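Local structure of hemolysin-related protein (Vibrio cholerae serotype O1, 6MLT) at residues 228-233 with 255-260; 211-216 with 235-240; 186-191 with 224-229; 445-450 with 454-459. The protein is a secreted biofilm matrix protein thought to hold Vibrio cholerae biofilms to surfaces, probably by binding carbohydrate, and binds metal ions. All coordinates share one frame; numbering follows the deposited sequence.

Contact 1 of 4, residues 228-233 with 255-260; sequences NLDGDD and VLEHDG. With NA (sodium ion), chain G.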
# COMPACT_ATOMS: atom_id res chain seq x y z
N ASN A 228 -0.32 4.72 5.54
CA ASN A 228 0.20 5.58 6.60
C ASN A 228 0.09 7.02 6.13
O ASN A 228 0.73 7.42 5.15
CB ASN A 228 1.64 5.22 6.93
CG ASN A 228 2.11 5.88 8.22
OD1 ASN A 228 1.31 6.46 8.96
ND2 ASN A 228 3.41 5.79 8.49
N LEU A 229 -0.73 7.80 6.83
CA LEU A 229 -1.02 9.17 6.44
C LEU A 229 -0.67 10.18 7.53
O LEU A 229 -1.16 11.31 7.49
CB LEU A 229 -2.50 9.30 6.05
CG LEU A 229 -2.93 8.44 4.87
CD1 LEU A 229 -4.44 8.42 4.75
CD2 LEU A 229 -2.31 8.95 3.57
N ASP A 230 0.16 9.80 8.49
CA ASP A 230 0.58 10.73 9.55
C ASP A 230 1.98 10.33 9.99
O ASP A 230 2.72 9.68 9.25
CB ASP A 230 -0.45 10.74 10.69
CG ASP A 230 -0.62 9.39 11.35
OD1 ASP A 230 0.26 8.52 11.17
OD2 ASP A 230 -1.64 9.20 12.05
N GLY A 231 2.35 10.70 11.22
CA GLY A 231 3.71 10.56 11.69
C GLY A 231 4.01 9.36 12.57
O GLY A 231 5.12 9.27 13.11
N ASP A 232 3.07 8.43 12.74
CA ASP A 232 3.30 7.23 13.54
C ASP A 232 3.31 6.00 12.64
O ASP A 232 2.97 6.06 11.45
CB ASP A 232 2.24 7.08 14.63
CG ASP A 232 0.82 6.97 14.07
OD1 ASP A 232 0.59 6.13 13.18
OD2 ASP A 232 -0.07 7.70 14.55
N ASP A 233 3.70 4.88 13.23
CA ASP A 233 3.79 3.62 12.51
C ASP A 233 2.45 2.89 12.40
O ASP A 233 2.42 1.76 11.92
CB ASP A 233 4.82 2.70 13.18
N VAL A 255 -10.99 9.51 6.41
CA VAL A 255 -9.80 8.82 6.89
C VAL A 255 -10.02 8.50 8.35
O VAL A 255 -10.27 9.41 9.16
CB VAL A 255 -8.53 9.65 6.69
CG1 VAL A 255 -7.32 8.92 7.27
CG2 VAL A 255 -8.32 9.94 5.21
N LEU A 256 -9.92 7.23 8.70
CA LEU A 256 -10.11 6.75 10.06
C LEU A 256 -8.77 6.30 10.63
O LEU A 256 -7.92 5.77 9.91
CB LEU A 256 -11.10 5.59 10.10
CG LEU A 256 -12.42 5.80 9.37
CD1 LEU A 256 -13.26 4.55 9.44
CD2 LEU A 256 -13.16 6.99 9.95
N GLU A 257 -8.61 6.50 11.93
CA GLU A 257 -7.49 5.94 12.67
C GLU A 257 -7.74 4.46 12.93
O GLU A 257 -8.84 3.94 12.71
CB GLU A 257 -7.29 6.69 13.98
CG GLU A 257 -7.20 8.21 13.85
CD GLU A 257 -5.90 8.68 13.20
OE1 GLU A 257 -5.01 7.83 12.96
OE2 GLU A 257 -5.77 9.89 12.94
N HIS A 258 -6.71 3.77 13.42
CA HIS A 258 -6.80 2.33 13.61
C HIS A 258 -7.88 1.94 14.61
O HIS A 258 -8.35 0.79 14.58
CB HIS A 258 -5.45 1.78 14.08
CG HIS A 258 -5.11 2.16 15.49
ND1 HIS A 258 -4.63 3.41 15.82
CD2 HIS A 258 -5.19 1.47 16.65
CE1 HIS A 258 -4.43 3.47 17.13
NE2 HIS A 258 -4.76 2.30 17.65
N ASP A 259 -8.28 2.84 15.50
CA ASP A 259 -9.33 2.56 16.47
C ASP A 259 -10.71 3.02 16.00
O ASP A 259 -11.66 3.01 16.79
CB ASP A 259 -9.00 3.20 17.82
CG ASP A 259 -8.95 4.72 17.75
OD1 ASP A 259 -9.18 5.28 16.66
OD2 ASP A 259 -8.67 5.35 18.79
N GLY A 260 -10.84 3.43 14.74
CA GLY A 260 -12.12 3.83 14.20
C GLY A 260 -12.45 5.30 14.35
O GLY A 260 -13.43 5.76 13.75
NA NA G . -0.00 6.29 10.95

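Contact 2 of 4, residues 211-216 with 235-240; sequences YLWQYQ and PELVVS. With NA (sodium ion), chain G.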
# COMPACT_ATOMS: atom_id res chain seq x y z
N TYR A 211 -16.85 -8.47 17.19
CA TYR A 211 -17.00 -7.06 16.85
C TYR A 211 -15.98 -6.22 17.62
O TYR A 211 -15.85 -6.37 18.84
CB TYR A 211 -18.42 -6.63 17.19
CG TYR A 211 -18.72 -5.15 17.12
CD1 TYR A 211 -18.54 -4.33 18.22
CD2 TYR A 211 -19.23 -4.58 15.95
CE1 TYR A 211 -18.84 -2.98 18.17
CE2 TYR A 211 -19.53 -3.24 15.89
CZ TYR A 211 -19.33 -2.44 17.00
OH TYR A 211 -19.63 -1.11 16.96
N LEU A 212 -15.27 -5.34 16.91
CA LEU A 212 -14.35 -4.41 17.56
C LEU A 212 -14.89 -2.98 17.57
O LEU A 212 -15.01 -2.38 18.63
CB LEU A 212 -12.98 -4.44 16.88
CG LEU A 212 -12.17 -5.72 17.10
CD1 LEU A 212 -10.92 -5.70 16.24
CD2 LEU A 212 -11.80 -5.90 18.56
N TRP A 213 -15.18 -2.42 16.40
CA TRP A 213 -15.78 -1.10 16.33
C TRP A 213 -16.44 -0.93 14.97
O TRP A 213 -16.28 -1.75 14.07
CB TRP A 213 -14.76 0.01 16.58
CG TRP A 213 -13.52 -0.01 15.74
CD1 TRP A 213 -12.28 -0.42 16.12
CD2 TRP A 213 -13.38 0.46 14.39
NE1 TRP A 213 -11.38 -0.25 15.10
CE2 TRP A 213 -12.03 0.29 14.02
CE3 TRP A 213 -14.27 0.99 13.45
CZ2 TRP A 213 -11.54 0.63 12.76
CZ3 TRP A 213 -13.79 1.33 12.20
CH2 TRP A 213 -12.43 1.15 11.86
N GLN A 214 -17.19 0.16 14.84
CA GLN A 214 -17.96 0.40 13.64
C GLN A 214 -18.03 1.89 13.37
O GLN A 214 -18.37 2.67 14.27
CB GLN A 214 -19.36 -0.18 13.79
CG GLN A 214 -20.22 -0.08 12.56
CD GLN A 214 -21.46 -0.94 12.68
OE1 GLN A 214 -21.36 -2.17 12.83
NE2 GLN A 214 -22.63 -0.31 12.67
N TYR A 215 -17.68 2.29 12.15
CA TYR A 215 -17.83 3.68 11.73
C TYR A 215 -19.27 3.92 11.33
O TYR A 215 -19.80 3.23 10.45
CB TYR A 215 -16.88 3.99 10.57
CG TYR A 215 -16.98 5.41 10.08
CD1 TYR A 215 -16.69 6.47 10.93
CD2 TYR A 215 -17.37 5.70 8.78
CE1 TYR A 215 -16.78 7.77 10.50
CE2 TYR A 215 -17.46 7.01 8.33
CZ TYR A 215 -17.17 8.04 9.21
OH TYR A 215 -17.25 9.34 8.80
N GLN A 216 -19.91 4.89 11.96
CA GLN A 216 -21.30 5.23 11.67
C GLN A 216 -21.34 6.13 10.44
O GLN A 216 -20.85 7.26 10.47
CB GLN A 216 -21.95 5.91 12.87
N PRO A 235 -1.52 2.05 11.17
CA PRO A 235 -2.26 2.18 9.91
C PRO A 235 -3.42 3.14 10.04
O PRO A 235 -4.05 3.27 11.09
CB PRO A 235 -2.76 0.75 9.65
CG PRO A 235 -2.93 0.17 11.02
CD PRO A 235 -1.83 0.78 11.86
N GLU A 236 -3.69 3.84 8.94
CA GLU A 236 -4.91 4.61 8.76
C GLU A 236 -5.74 3.96 7.67
O GLU A 236 -5.22 3.24 6.82
CB GLU A 236 -4.60 6.07 8.41
CG GLU A 236 -4.24 6.95 9.61
CD GLU A 236 -2.78 6.82 10.05
OE1 GLU A 236 -1.88 6.91 9.18
OE2 GLU A 236 -2.54 6.63 11.26
N LEU A 237 -7.04 4.22 7.72
CA LEU A 237 -8.01 3.59 6.85
C LEU A 237 -8.77 4.67 6.09
O LEU A 237 -9.30 5.60 6.71
CB LEU A 237 -8.97 2.74 7.68
CG LEU A 237 -9.89 1.72 7.03
CD1 LEU A 237 -9.09 0.64 6.31
CD2 LEU A 237 -10.79 1.12 8.09
N VAL A 238 -8.79 4.58 4.76
CA VAL A 238 -9.55 5.49 3.91
C VAL A 238 -10.80 4.77 3.45
O VAL A 238 -10.72 3.65 2.94
CB VAL A 238 -8.71 5.95 2.70
CG1 VAL A 238 -9.45 7.04 1.94
CG2 VAL A 238 -7.35 6.44 3.15
N VAL A 239 -11.96 5.42 3.61
CA VAL A 239 -13.24 4.80 3.28
C VAL A 239 -14.08 5.75 2.43
O VAL A 239 -14.01 6.97 2.57
CB VAL A 239 -14.02 4.40 4.55
CG1 VAL A 239 -13.20 3.45 5.41
CG2 VAL A 239 -14.42 5.63 5.37
N SER A 240 -14.90 5.16 1.55
CA SER A 240 -15.79 5.89 0.66
C SER A 240 -17.23 5.45 0.88
O SER A 240 -17.51 4.25 0.95
CB SER A 240 -15.42 5.66 -0.82
OG SER A 240 -14.21 6.30 -1.17
NA NA G . -0.00 6.29 10.95

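Contact 3 of 4, residues 186-191 with 224-229; sequences IAFDSN and SSVANL. With NA (sodium ion), chain F; NA (sodium ion), chain G.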
# COMPACT_ATOMS: atom_id res chain seq x y z
N ILE A 186 -11.60 -5.89 3.45
CA ILE A 186 -10.14 -5.98 3.45
C ILE A 186 -9.68 -6.46 4.82
O ILE A 186 -10.41 -6.42 5.80
CB ILE A 186 -9.44 -4.65 3.09
CG1 ILE A 186 -9.72 -3.57 4.15
CG2 ILE A 186 -9.88 -4.16 1.72
CD1 ILE A 186 -8.73 -2.41 4.09
N ALA A 187 -8.42 -6.91 4.88
CA ALA A 187 -7.82 -7.37 6.12
C ALA A 187 -6.52 -6.62 6.38
O ALA A 187 -5.73 -6.40 5.46
CB ALA A 187 -7.55 -8.87 6.09
N PHE A 188 -6.30 -6.25 7.64
CA PHE A 188 -5.04 -5.64 8.05
C PHE A 188 -4.93 -5.74 9.56
O PHE A 188 -5.95 -5.85 10.26
CB PHE A 188 -4.94 -4.18 7.59
CG PHE A 188 -5.87 -3.24 8.30
CD1 PHE A 188 -7.22 -3.23 8.00
CD2 PHE A 188 -5.39 -2.35 9.25
CE1 PHE A 188 -8.08 -2.36 8.65
CE2 PHE A 188 -6.24 -1.48 9.90
CZ PHE A 188 -7.59 -1.48 9.61
N ASP A 189 -3.69 -5.74 10.05
CA ASP A 189 -3.43 -5.75 11.49
C ASP A 189 -3.65 -4.35 12.02
O ASP A 189 -2.79 -3.47 11.89
CB ASP A 189 -2.01 -6.24 11.76
CG ASP A 189 -1.75 -6.48 13.25
OD1 ASP A 189 -2.61 -6.15 14.09
OD2 ASP A 189 -0.66 -7.00 13.58
N SER A 190 -4.81 -4.12 12.63
CA SER A 190 -5.19 -2.79 13.10
C SER A 190 -4.52 -2.41 14.41
O SER A 190 -4.43 -1.21 14.71
CB SER A 190 -6.70 -2.73 13.28
OG SER A 190 -7.08 -3.51 14.40
N ASN A 191 -4.09 -3.38 15.21
CA ASN A 191 -3.65 -3.11 16.57
C ASN A 191 -2.28 -3.69 16.89
O ASN A 191 -1.89 -3.72 18.06
CB ASN A 191 -4.67 -3.65 17.57
CG ASN A 191 -4.99 -5.11 17.34
OD1 ASN A 191 -4.22 -5.83 16.71
ND2 ASN A 191 -6.13 -5.55 17.85
N SER A 224 -12.27 0.46 0.64
CA SER A 224 -11.37 1.10 1.56
C SER A 224 -9.94 0.82 1.14
O SER A 224 -9.66 -0.08 0.34
CB SER A 224 -11.60 0.61 3.00
OG SER A 224 -11.38 -0.79 3.09
N SER A 225 -9.04 1.65 1.67
CA SER A 225 -7.61 1.55 1.48
C SER A 225 -6.96 1.69 2.85
O SER A 225 -7.47 2.40 3.72
CB SER A 225 -7.08 2.67 0.56
OG SER A 225 -7.74 2.68 -0.69
N VAL A 226 -5.82 1.03 3.03
CA VAL A 226 -5.01 1.20 4.23
C VAL A 226 -3.70 1.84 3.81
O VAL A 226 -3.16 1.52 2.75
CB VAL A 226 -4.80 -0.13 4.98
CG1 VAL A 226 -4.08 -1.14 4.10
CG2 VAL A 226 -4.04 0.09 6.27
N ALA A 227 -3.22 2.77 4.63
CA ALA A 227 -2.00 3.50 4.32
C ALA A 227 -1.56 4.24 5.58
O ALA A 227 -2.31 4.37 6.54
CB ALA A 227 -2.21 4.49 3.18
N ASN A 228 -0.32 4.72 5.54
CA ASN A 228 0.20 5.58 6.60
C ASN A 228 0.09 7.02 6.13
O ASN A 228 0.73 7.42 5.15
CB ASN A 228 1.64 5.22 6.93
CG ASN A 228 2.11 5.88 8.22
OD1 ASN A 228 1.31 6.46 8.96
ND2 ASN A 228 3.41 5.79 8.49
N LEU A 229 -0.73 7.80 6.83
CA LEU A 229 -1.02 9.17 6.44
C LEU A 229 -0.67 10.18 7.53
O LEU A 229 -1.16 11.31 7.49
CB LEU A 229 -2.50 9.30 6.05
CG LEU A 229 -2.93 8.44 4.87
CD1 LEU A 229 -4.44 8.42 4.75
CD2 LEU A 229 -2.31 8.95 3.57
NA NA F . -4.42 -7.36 14.90
NA NA G . -0.00 6.29 10.95

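Contact 4 of 4, residues 445-450 with 454-459; sequences IVYAGY and DMYDAQ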
# COMPACT_ATOMS: atom_id res chain seq x y z
N ILE A 445 -4.62 11.03 -1.70
CA ILE A 445 -5.80 10.18 -1.78
C ILE A 445 -6.64 10.70 -2.94
O ILE A 445 -7.05 11.87 -2.94
CB ILE A 445 -6.62 10.20 -0.48
CG1 ILE A 445 -5.78 9.69 0.68
CG2 ILE A 445 -7.89 9.39 -0.63
CD1 ILE A 445 -6.22 10.25 2.02
N VAL A 446 -6.90 9.86 -3.93
CA VAL A 446 -7.61 10.29 -5.13
C VAL A 446 -8.80 9.37 -5.36
O VAL A 446 -8.72 8.15 -5.14
CB VAL A 446 -6.68 10.32 -6.36
CG1 VAL A 446 -6.19 8.93 -6.72
CG2 VAL A 446 -7.38 10.98 -7.55
N TYR A 447 -9.91 9.96 -5.80
CA TYR A 447 -11.12 9.19 -6.09
C TYR A 447 -11.99 9.97 -7.07
O TYR A 447 -11.88 11.19 -7.20
CB TYR A 447 -11.91 8.86 -4.82
CG TYR A 447 -12.73 10.01 -4.27
CD1 TYR A 447 -12.15 10.97 -3.45
CD2 TYR A 447 -14.08 10.11 -4.54
CE1 TYR A 447 -12.90 12.01 -2.93
CE2 TYR A 447 -14.84 11.14 -4.03
CZ TYR A 447 -14.25 12.09 -3.22
OH TYR A 447 -15.01 13.12 -2.71
N ALA A 448 -12.87 9.23 -7.74
CA ALA A 448 -13.82 9.79 -8.67
C ALA A 448 -15.21 9.83 -8.04
O ALA A 448 -15.65 8.84 -7.44
CB ALA A 448 -13.86 8.98 -9.97
N GLY A 449 -15.89 10.97 -8.17
CA GLY A 449 -17.27 11.11 -7.78
C GLY A 449 -18.19 11.13 -8.98
O GLY A 449 -17.83 10.70 -10.08
N TYR A 450 -19.40 11.65 -8.77
CA TYR A 450 -20.34 11.78 -9.88
C TYR A 450 -19.84 12.75 -10.95
O TYR A 450 -20.11 12.55 -12.14
CB TYR A 450 -21.71 12.23 -9.38
CG TYR A 450 -22.57 11.10 -8.86
CD1 TYR A 450 -23.25 10.27 -9.74
CD2 TYR A 450 -22.70 10.86 -7.50
CE1 TYR A 450 -24.05 9.23 -9.28
CE2 TYR A 450 -23.49 9.82 -7.03
CZ TYR A 450 -24.16 9.01 -7.92
OH TYR A 450 -24.94 7.99 -7.45
N ASP A 454 -11.02 13.93 -7.68
CA ASP A 454 -10.46 14.83 -6.69
C ASP A 454 -9.28 14.18 -5.98
O ASP A 454 -9.34 13.02 -5.59
CB ASP A 454 -11.52 15.23 -5.65
CG ASP A 454 -12.62 16.10 -6.25
OD1 ASP A 454 -12.45 16.54 -7.40
OD2 ASP A 454 -13.65 16.33 -5.57
N MET A 455 -8.22 14.97 -5.79
CA MET A 455 -7.01 14.55 -5.09
C MET A 455 -6.94 15.30 -3.76
O MET A 455 -7.06 16.53 -3.74
CB MET A 455 -5.77 14.85 -5.92
CG MET A 455 -4.44 14.60 -5.21
SD MET A 455 -4.06 12.86 -5.05
CE MET A 455 -3.73 12.43 -6.76
N TYR A 456 -6.72 14.56 -2.68
CA TYR A 456 -6.57 15.12 -1.34
C TYR A 456 -5.19 14.79 -0.79
O TYR A 456 -4.63 13.73 -1.07
CB TYR A 456 -7.64 14.55 -0.40
CG TYR A 456 -9.01 15.15 -0.63
CD1 TYR A 456 -9.84 14.69 -1.64
CD2 TYR A 456 -9.46 16.21 0.15
CE1 TYR A 456 -11.08 15.25 -1.86
CE2 TYR A 456 -10.70 16.78 -0.06
CZ TYR A 456 -11.50 16.30 -1.07
OH TYR A 456 -12.74 16.85 -1.29
N ASP A 457 -4.65 15.70 0.03
CA ASP A 457 -3.43 15.38 0.75
C ASP A 457 -3.77 14.63 2.04
O ASP A 457 -4.93 14.38 2.36
CB ASP A 457 -2.59 16.64 1.00
CG ASP A 457 -3.21 17.59 2.02
OD1 ASP A 457 -4.15 17.22 2.75
OD2 ASP A 457 -2.73 18.75 2.08
N ALA A 458 -2.73 14.23 2.78
CA ALA A 458 -2.94 13.39 3.96
C ALA A 458 -3.77 14.08 5.04
O ALA A 458 -4.36 13.39 5.88
CB ALA A 458 -1.59 12.96 4.54
N GLN A 459 -3.83 15.41 5.04
CA GLN A 459 -4.54 16.17 6.05
C GLN A 459 -5.97 16.50 5.65
O GLN A 459 -6.69 17.12 6.43
CB GLN A 459 -3.80 17.48 6.36
CG GLN A 459 -2.53 17.30 7.16
CD GLN A 459 -1.42 16.61 6.39
OE1 GLN A 459 -1.11 16.99 5.25
NE2 GLN A 459 -0.83 15.59 6.99
O HOH W 1 -14.26 15.63 -2.99

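Contact 1 of 4, residues 228-233 with 255-260
In the sodium-binding loop that leads from strand 224-227 to strand 236-241, Leu229 and Asp230 face Val255, two strands further across the same sheet, and Glu257 just along the chain from it. The apolar part is small: Leu229 reaches Val255 with one methyl, its CD1 lying 3.9 Å from Val255 CG1, and the two side chains meet at a slant. Leu229 is also packed against Met443 and Ile445 of the next sheet. Further along both segments, Asp230 OD2 and Glu257 OE1 approach to 3.7 Å with their carboxylate planes nearly parallel, 13° apart. These like charges may be tempered by Lys263, which touches both side chains, and by the cation beside them. Asn228, Asp230 and Asp232, at every second position, place OD1 on the sodium ion, at 2.4 Å from Asn228 and 2.3 Å from Asp230; Lys234 O and both carboxylate oxygens of Glu236 complete the site. This spacing resembles the acidic metal loops of FG-GAP-like repeats. Asp230 OD1 also closes an Asx turn, accepting from Asp232 N at 3.2 Å; that donor stands well above the carboxylate plane, 54° out of it, while the bond itself is almost straight.

Contact 2 of 4, residues 211-216 with 235-240
Trp213 and Leu237 meet rim to methyl: the indole presents its far corner, CH2, to Leu237 CD2 at 4.1 Å, and the methyl lies at the edge of the ring, near its plane. The conformation of the tryptophan explains this reach. Its CG stands between the backbone N and the carbonyl carbon (chi1 53°), a setting that swings the long indole out of the line of its own strand and across to the neighbouring sheet. Its pyrrole end is held as well, NE1 giving a weak hydrogen bond to His258 O, while Tyr215 N lies in plane at the ring edge. Leu237, with CG anti to its backbone N (chi1 -166°), turns CD2 to the indole and also touches Phe199. Two residues along each segment, the pattern repeats more loosely: Tyr215 CE2 comes obliquely to 4.5 Å from Val239 CG2, and the phenol continues past to bond through OH to Glu252 OE2. The contact thus joins two successive blades of a beta-propeller, the outermost strand of one, 211-214, lying over the second strand of the next, 236-241. A classic beta bulge, in which Leu212 and Trp213 both face Leu204, disturbs the outer strand just where the indole leaves it. On the other side of strand 236-241, Glu236 is turned away from this packing; both its carboxylate oxygens bind sodium, OE2 at 2.6 Å from the ion.

Contact 3 of 4, residues 186-191 with 224-229
Strands 186-188 and 224-227 run in the same general direction without sharing a backbone hydrogen bond, Ile186 CA lying 7.4 Å from Ser224 CA and Phe188 CA 7.8 Å from Val226 CA, a spacing that side chains from both strands fill. Ile186 makes the closer pair. Its CG1 lies between the backbone N and the carbonyl carbon (chi1 64°), and the chain then extends, so that both CG1 and CD1 lie against the serine hydroxyl: Ser224 OG is 3.3 Å from Ile186 CD1 and 3.4 Å from Ile186 CG1. Here a buried polar oxygen rests on a hydrocarbon branch. Beside it, Phe188 approaches Val226 obliquely, ring atom CD2 standing 4.1 Å from Val226 CG2, the methyl that lies anti to its backbone N. Beyond the strand ends the two segments diverge towards separate sodium sites. Asp189 OD1 holds one ion at 2.3 Å and Asn191 OD1 contributes at 2.4 Å, with Asp193, Gln195 and Glu197 completing that shell; Asn191 N adds a weak bond to Asp189 OD1. Asn228 instead serves the second ion through OD1. Each of the two strands is the first of its four-stranded antiparallel sheet, the place nearest the propeller axis. Leu237 of strand 236-241 packs on Ile186 and Phe188, Leu204 of strand 203-205 also meets Phe188, and Val279 of strand 277-279 is touched by Ser225 and Ala227 of strand 224-227.

Contact 4 of 4, residues 445-450 with 454-459
One water is gripped by three side chains from both strands: it donates to Tyr447 OH at 2.6 Å and to Asp454 OD2 at 2.7 Å, and it is hydrogen-bonded to Tyr456 OH at 2.6 Å, lying in the plane of that ring at its edge. The carboxylate is itself steadied from outside, Asp454 OD1 by Ser465 OG and OD2 by Asn271 ND2, so the water joins a fixed acid to two phenols. The two rings also touch each other, Tyr447 CE1 and Tyr456 CE1 being 3.9 Å apart, with Tyr456 CE1 at the edge of the Tyr447 ring. Tyr447 arrives there because its CG sits between the backbone N and the carbonyl carbon (chi1 77°). The backbones carry the pairing. Ile445 and Tyr456 form a hydrogen-bonded antiparallel pair, Tyr456 N to Ile445 O at 2.7 Å and Ile445 N to Tyr456 O at 2.8 Å, and Tyr447 with Asp454 makes a second. Between them Val446 and Met455 are a non-hydrogen-bonded pair on the opposite face, where the methionine chain, bent at chi2 (74°) and again at chi3, folds CE back to 3.6 Å from Val446 CB. The strands run antiparallel, 158° between their directions, with a slight twist. Past Tyr456, Asp457 OD1 accepts from Gln459 N in an Asx turn that leads the chain towards strand 462-467. The whole is a beta hairpin, the second and third strands of a four-stranded antiparallel sheet, the arrangement of a beta-propeller blade, here with a long insertion after its first strand.

How the contacts relate
Contacts 1, 2 and 3 gather around strands 224-227, 236-241 and 252-256 of one four-stranded sheet, their centres 8 to 10 Å apart, and all include ligands of the same sodium ion. Contact 1 stays within this sheet and its loops; contacts 2 and 3 join it to the preceding sheet, 185-214, at its last and first strands. Along the chain, the segments of contact 2 alternate with those of contacts 1 and 3, and contact 3 ends on 224-229, where contact 1 begins. Contact 4, 17 or 18 Å away, comes later, in the following sheet, whose Ile445 meets Leu229, Val255 and Val238. Between its strands 277-279 and 443-448 runs the beta-prism lectin region, so the inserted domain springs from a blade packed against this metal-bearing one.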